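PDB 3E2V: 3'-5'-exonuclease from Saccharomyces cerevisiae, which acts as a TatD-type 3'-to-5' DNA exonuclease and probably, with magnesium as cofactor, also incises double-stranded DNA as an endonuclease. Local coordinates for residues L194-M203 with F244-F255. Residues are numbered along the deposited sequence; the frame is centred on the assembly and turned at random.
Sequences LSSYPLFLHM and FHPDRKLVVHSF. With MG (magnesium ion), chain E.
The carbonyl oxygen of Tyr197 is gripped side-on by Arg248, with NE 2.8 Å and NH2 3.0 Å from Tyr197 O, which lies near the guanidinium plane. The arginine chain bends at chi3 (-97°), bringing NE and NH2 to the carbonyl of Tyr197, just before strand 199-204. Leu199 CD2 packs over the centre of one guanidinium face, while Ser195 O lies above the opposite face, off centre. A leucine in place of Arg248 would probably leave Tyr197 O without both these donors and let the turn shift against the 244-248 loop. Beyond Arg248, strands 199-204 and 250-252 run parallel as the fifth and sixth strands of the TIM-barrel-like fold of metallo-dependent hydrolases. Their ladder passes from Leu199 N to Lys249 O and closes with His253 N to Leu201 O at 2.9 Å. Leu199 and Leu250 lie side by side, CD1 to CD2, on the face they share with Leu201; Phe200 and Val251 occupy the other. The Phe200 ring, swung away from the backbone N at chi1 -171°, forms an offset stack with the His253 ring, planes at 29°. His253 NE2 binds magnesium at 2.2 Å, alongside Asp303, while Glu301 accepts a hydrogen bond from His253 ND1.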
loop_
_atom_site.group_PDB
_atom_site.type_symbol
_atom_site.label_atom_id
_atom_site.label_comp_id
_atom_site.label_asym_id
_atom_site.label_seq_id
_atom_site.Cartn_x
_atom_site.Cartn_y
_atom_site.Cartn_z
ATOM N N LEU A 194 -1.826 10.345 16.019
ATOM C CA LEU A 194 -1.785 10.214 14.560
ATOM C C LEU A 194 -0.457 10.681 13.988
ATOM O O LEU A 194 0.018 10.117 13.016
ATOM C CB LEU A 194 -2.935 10.962 13.903
ATOM C CG LEU A 194 -4.359 10.475 14.256
ATOM C CD1 LEU A 194 -5.388 11.164 13.379
ATOM C CD2 LEU A 194 -4.485 8.938 14.163
ATOM N N SER A 195 0.151 11.694 14.597
ATOM C CA SER A 195 1.429 12.227 14.100
ATOM C C SER A 195 2.547 11.182 14.070
ATOM O O SER A 195 3.492 11.309 13.298
ATOM C CB SER A 195 1.874 13.440 14.923
ATOM O OG SER A 195 1.023 14.553 14.711
ATOM N N SER A 196 2.419 10.148 14.891
ATOM C CA SER A 196 3.443 9.108 14.985
ATOM C C SER A 196 3.212 7.995 13.967
ATOM O O SER A 196 4.105 7.184 13.724
ATOM C CB SER A 196 3.459 8.507 16.402
ATOM O OG SER A 196 2.266 7.789 16.688
ATOM N N TYR A 197 2.009 7.946 13.398
ATOM C CA TYR A 197 1.695 6.887 12.430
ATOM C C TYR A 197 2.526 7.018 11.161
ATOM O O TYR A 197 2.707 8.126 10.647
ATOM C CB TYR A 197 0.222 6.938 12.037
ATOM C CG TYR A 197 -0.675 6.061 12.878
ATOM C CD1 TYR A 197 -0.749 6.219 14.265
ATOM C CD2 TYR A 197 -1.468 5.087 12.287
ATOM C CE1 TYR A 197 -1.580 5.396 15.037
ATOM C CE2 TYR A 197 -2.298 4.252 13.054
ATOM C CZ TYR A 197 -2.350 4.418 14.418
ATOM O OH TYR A 197 -3.171 3.597 15.182
ATOM N N PRO A 198 3.039 5.897 10.643
ATOM C CA PRO A 198 3.728 5.960 9.352
ATOM C C PRO A 198 2.722 6.227 8.238
ATOM O O PRO A 198 1.547 5.823 8.350
ATOM C CB PRO A 198 4.339 4.557 9.213
ATOM C CG PRO A 198 3.431 3.657 10.031
ATOM C CD PRO A 198 3.029 4.529 11.211
ATOM N N LEU A 199 3.182 6.892 7.171
ATOM C CA LEU A 199 2.341 7.171 6.020
ATOM C C LEU A 199 2.577 6.151 4.923
ATOM O O LEU A 199 3.727 5.804 4.608
ATOM C CB LEU A 199 2.584 8.591 5.487
ATOM C CG LEU A 199 2.333 9.739 6.480
ATOM C CD1 LEU A 199 2.577 11.077 5.788
ATOM C CD2 LEU A 199 0.921 9.707 6.990
ATOM N N PHE A 200 1.479 5.694 4.338
ATOM C CA PHE A 200 1.490 4.744 3.245
ATOM C C PHE A 200 1.071 5.514 2.004
ATOM O O PHE A 200 -0.107 5.850 1.828
ATOM C CB PHE A 200 0.545 3.578 3.591
ATOM C CG PHE A 200 0.632 2.417 2.647
ATOM C CD1 PHE A 200 1.655 1.488 2.751
ATOM C CD2 PHE A 200 -0.297 2.255 1.655
ATOM C CE1 PHE A 200 1.724 0.411 1.881
ATOM C CE2 PHE A 200 -0.223 1.175 0.763
ATOM C CZ PHE A 200 0.780 0.249 0.891
ATOM N N LEU A 201 2.061 5.840 1.178
ATOM C CA LEU A 201 1.920 6.857 0.137
ATOM C C LEU A 201 1.884 6.236 -1.246
ATOM O O LEU A 201 2.612 5.288 -1.541
ATOM C CB LEU A 201 3.078 7.838 0.260
ATOM C CG LEU A 201 3.197 8.619 1.567
ATOM C CD1 LEU A 201 4.604 9.191 1.752
ATOM C CD2 LEU A 201 2.104 9.683 1.708
ATOM N N HIS A 202 1.007 6.795 -2.077
ATOM C CA HIS A 202 0.841 6.400 -3.480
ATOM C C HIS A 202 1.426 7.501 -4.367
ATOM O O HIS A 202 1.120 8.686 -4.209
ATOM C CB HIS A 202 -0.648 6.164 -3.780
ATOM C CG HIS A 202 -0.923 5.700 -5.177
ATOM N ND1 HIS A 202 -0.998 4.368 -5.515
ATOM C CD2 HIS A 202 -1.155 6.393 -6.316
ATOM C CE1 HIS A 202 -1.240 4.257 -6.811
ATOM N NE2 HIS A 202 -1.342 5.472 -7.319
ATOM N N MET A 203 2.282 7.113 -5.301
ATOM C CA MET A 203 2.803 8.043 -6.277
ATOM C C MET A 203 2.905 7.309 -7.610
ATOM O O MET A 203 3.615 6.286 -7.740
ATOM C CB MET A 203 4.185 8.580 -5.864
ATOM C CG MET A 203 4.740 9.732 -6.721
ATOM S SD MET A 203 5.413 9.237 -8.340
ATOM C CE MET A 203 6.986 8.520 -7.829
ATOM N N PHE A 244 6.084 17.139 9.837
ATOM C CA PHE A 244 6.212 15.740 10.219
ATOM C C PHE A 244 7.134 15.572 11.427
ATOM O O PHE A 244 8.193 16.206 11.533
ATOM C CB PHE A 244 6.795 14.901 9.090
ATOM C CG PHE A 244 5.923 14.760 7.870
ATOM C CD1 PHE A 244 4.523 14.738 7.932
ATOM C CD2 PHE A 244 6.533 14.555 6.646
ATOM C CE1 PHE A 244 3.750 14.571 6.754
ATOM C CE2 PHE A 244 5.770 14.377 5.477
ATOM C CZ PHE A 244 4.375 14.374 5.538
ATOM N N HIS A 245 6.734 14.680 12.329
ATOM C CA HIS A 245 7.617 14.255 13.399
ATOM C C HIS A 245 8.949 13.760 12.824
ATOM O O HIS A 245 8.954 13.115 11.774
ATOM C CB HIS A 245 6.943 13.119 14.167
ATOM C CG HIS A 245 7.624 12.780 15.456
ATOM N ND1 HIS A 245 8.727 11.960 15.520
ATOM C CD2 HIS A 245 7.352 13.144 16.734
ATOM C CE1 HIS A 245 9.119 11.845 16.777
ATOM N NE2 HIS A 245 8.301 12.551 17.533
ATOM N N PRO A 246 10.089 14.052 13.484
ATOM C CA PRO A 246 11.360 13.663 12.880
ATOM C C PRO A 246 11.537 12.150 12.733
ATOM O O PRO A 246 12.383 11.727 11.947
ATOM C CB PRO A 246 12.409 14.255 13.844
ATOM C CG PRO A 246 11.701 14.395 15.128
ATOM C CD PRO A 246 10.290 14.765 14.765
ATOM N N ASP A 247 10.749 11.361 13.461
ATOM C CA ASP A 247 10.804 9.899 13.333
ATOM C C ASP A 247 9.669 9.285 12.502
ATOM O O ASP A 247 9.601 8.065 12.360
ATOM C CB ASP A 247 10.881 9.228 14.707
ATOM C CG ASP A 247 12.102 9.675 15.516
ATOM O OD1 ASP A 247 13.201 9.828 14.938
ATOM O OD2 ASP A 247 11.954 9.848 16.748
ATOM N N ARG A 248 8.782 10.110 11.952
ATOM C CA ARG A 248 7.696 9.567 11.125
ATOM C C ARG A 248 8.251 8.950 9.841
ATOM O O ARG A 248 9.076 9.555 9.133
ATOM C CB ARG A 248 6.655 10.653 10.798
ATOM C CG ARG A 248 5.807 10.370 9.561
ATOM C CD ARG A 248 4.651 11.349 9.484
ATOM N NE ARG A 248 3.431 10.759 10.026
ATOM C CZ ARG A 248 2.261 11.386 10.060
ATOM N NH1 ARG A 248 2.157 12.647 9.654
ATOM N NH2 ARG A 248 1.182 10.761 10.504
ATOM N N LYS A 249 7.789 7.732 9.556
ATOM C CA LYS A 249 8.242 7.015 8.364
ATOM C C LYS A 249 7.293 7.269 7.201
ATOM O O LYS A 249 6.073 7.374 7.387
ATOM C CB LYS A 249 8.392 5.513 8.647
ATOM C CG LYS A 249 9.259 5.183 9.885
ATOM C CD LYS A 249 10.665 5.761 9.819
ATOM C CE LYS A 249 11.534 5.251 10.979
ATOM N NZ LYS A 249 11.051 5.673 12.331
ATOM N N LEU A 250 7.870 7.386 6.011
ATOM C CA LEU A 250 7.166 7.812 4.817
ATOM C C LEU A 250 7.395 6.727 3.774
ATOM O O LEU A 250 8.457 6.661 3.175
ATOM C CB LEU A 250 7.754 9.147 4.332
ATOM C CG LEU A 250 7.748 10.283 5.366
ATOM C CD1 LEU A 250 8.474 11.500 4.817
ATOM C CD2 LEU A 250 6.329 10.665 5.770
ATOM N N VAL A 251 6.401 5.863 3.587
ATOM C CA VAL A 251 6.565 4.682 2.747
ATOM C C VAL A 251 5.936 4.928 1.393
ATOM O O VAL A 251 4.723 5.166 1.298
ATOM C CB VAL A 251 5.931 3.446 3.425
ATOM C CG1 VAL A 251 5.992 2.230 2.500
ATOM C CG2 VAL A 251 6.614 3.159 4.776
ATOM N N VAL A 252 6.771 4.907 0.350
ATOM C CA VAL A 252 6.281 5.071 -1.007
ATOM C C VAL A 252 6.002 3.692 -1.603
ATOM O O VAL A 252 6.924 2.997 -2.047
ATOM C CB VAL A 252 7.286 5.891 -1.879
ATOM C CG1 VAL A 252 6.702 6.134 -3.295
ATOM C CG2 VAL A 252 7.673 7.215 -1.200
ATOM N N HIS A 253 4.722 3.325 -1.616
ATOM C CA HIS A 253 4.217 2.003 -2.039
ATOM C C HIS A 253 4.419 1.778 -3.535
ATOM O O HIS A 253 4.344 2.714 -4.343
ATOM C CB HIS A 253 2.704 1.907 -1.622
ATOM C CG HIS A 253 1.872 0.847 -2.303
ATOM N ND1 HIS A 253 2.185 -0.500 -2.287
ATOM C CD2 HIS A 253 0.672 0.944 -2.939
ATOM C CE1 HIS A 253 1.241 -1.180 -2.922
ATOM N NE2 HIS A 253 0.316 -0.327 -3.335
ATOM N N SER A 254 4.689 0.531 -3.906
ATOM C CA SER A 254 4.576 0.113 -5.308
ATOM C C SER A 254 5.347 1.021 -6.276
ATOM O O SER A 254 4.793 1.525 -7.256
ATOM C CB SER A 254 3.091 0.026 -5.705
ATOM O OG SER A 254 2.959 -0.676 -6.938
ATOM N N PHE A 255 6.628 1.240 -5.978
ATOM C CA PHE A 255 7.438 2.150 -6.767
ATOM C C PHE A 255 7.815 1.588 -8.136
ATOM O O PHE A 255 8.388 0.497 -8.230
ATOM C CB PHE A 255 8.717 2.505 -6.016
ATOM C CG PHE A 255 9.590 3.451 -6.781
ATOM C CD1 PHE A 255 9.230 4.795 -6.888
ATOM C CD2 PHE A 255 10.737 3.006 -7.434
ATOM C CE1 PHE A 255 10.020 5.695 -7.603
ATOM C CE2 PHE A 255 11.532 3.920 -8.165
ATOM C CZ PHE A 255 11.165 5.251 -8.240
HETATM MG MG MG E . -1.277 -0.972 -4.726
HETATM O O HOH W 1 4.106 13.682 11.928
HETATM O O HOH W 2 6.109 6.505 11.619
HETATM O O HOH W 3 -1.903 1.506 -5.056
HETATM O O HOH W 4 5.314 4.851 -6.210
HETATM O O HOH W 5 2.242 4.129 -5.418
HETATM O O HOH W 6 3.439 3.435 -8.617
HETATM O O HOH W 7 -0.411 -0.567 -6.495
HETATM O O HOH W 8 -2.953 -1.536 -5.785
HETATM O O HOH W 9 -2.458 -1.165 -3.052
#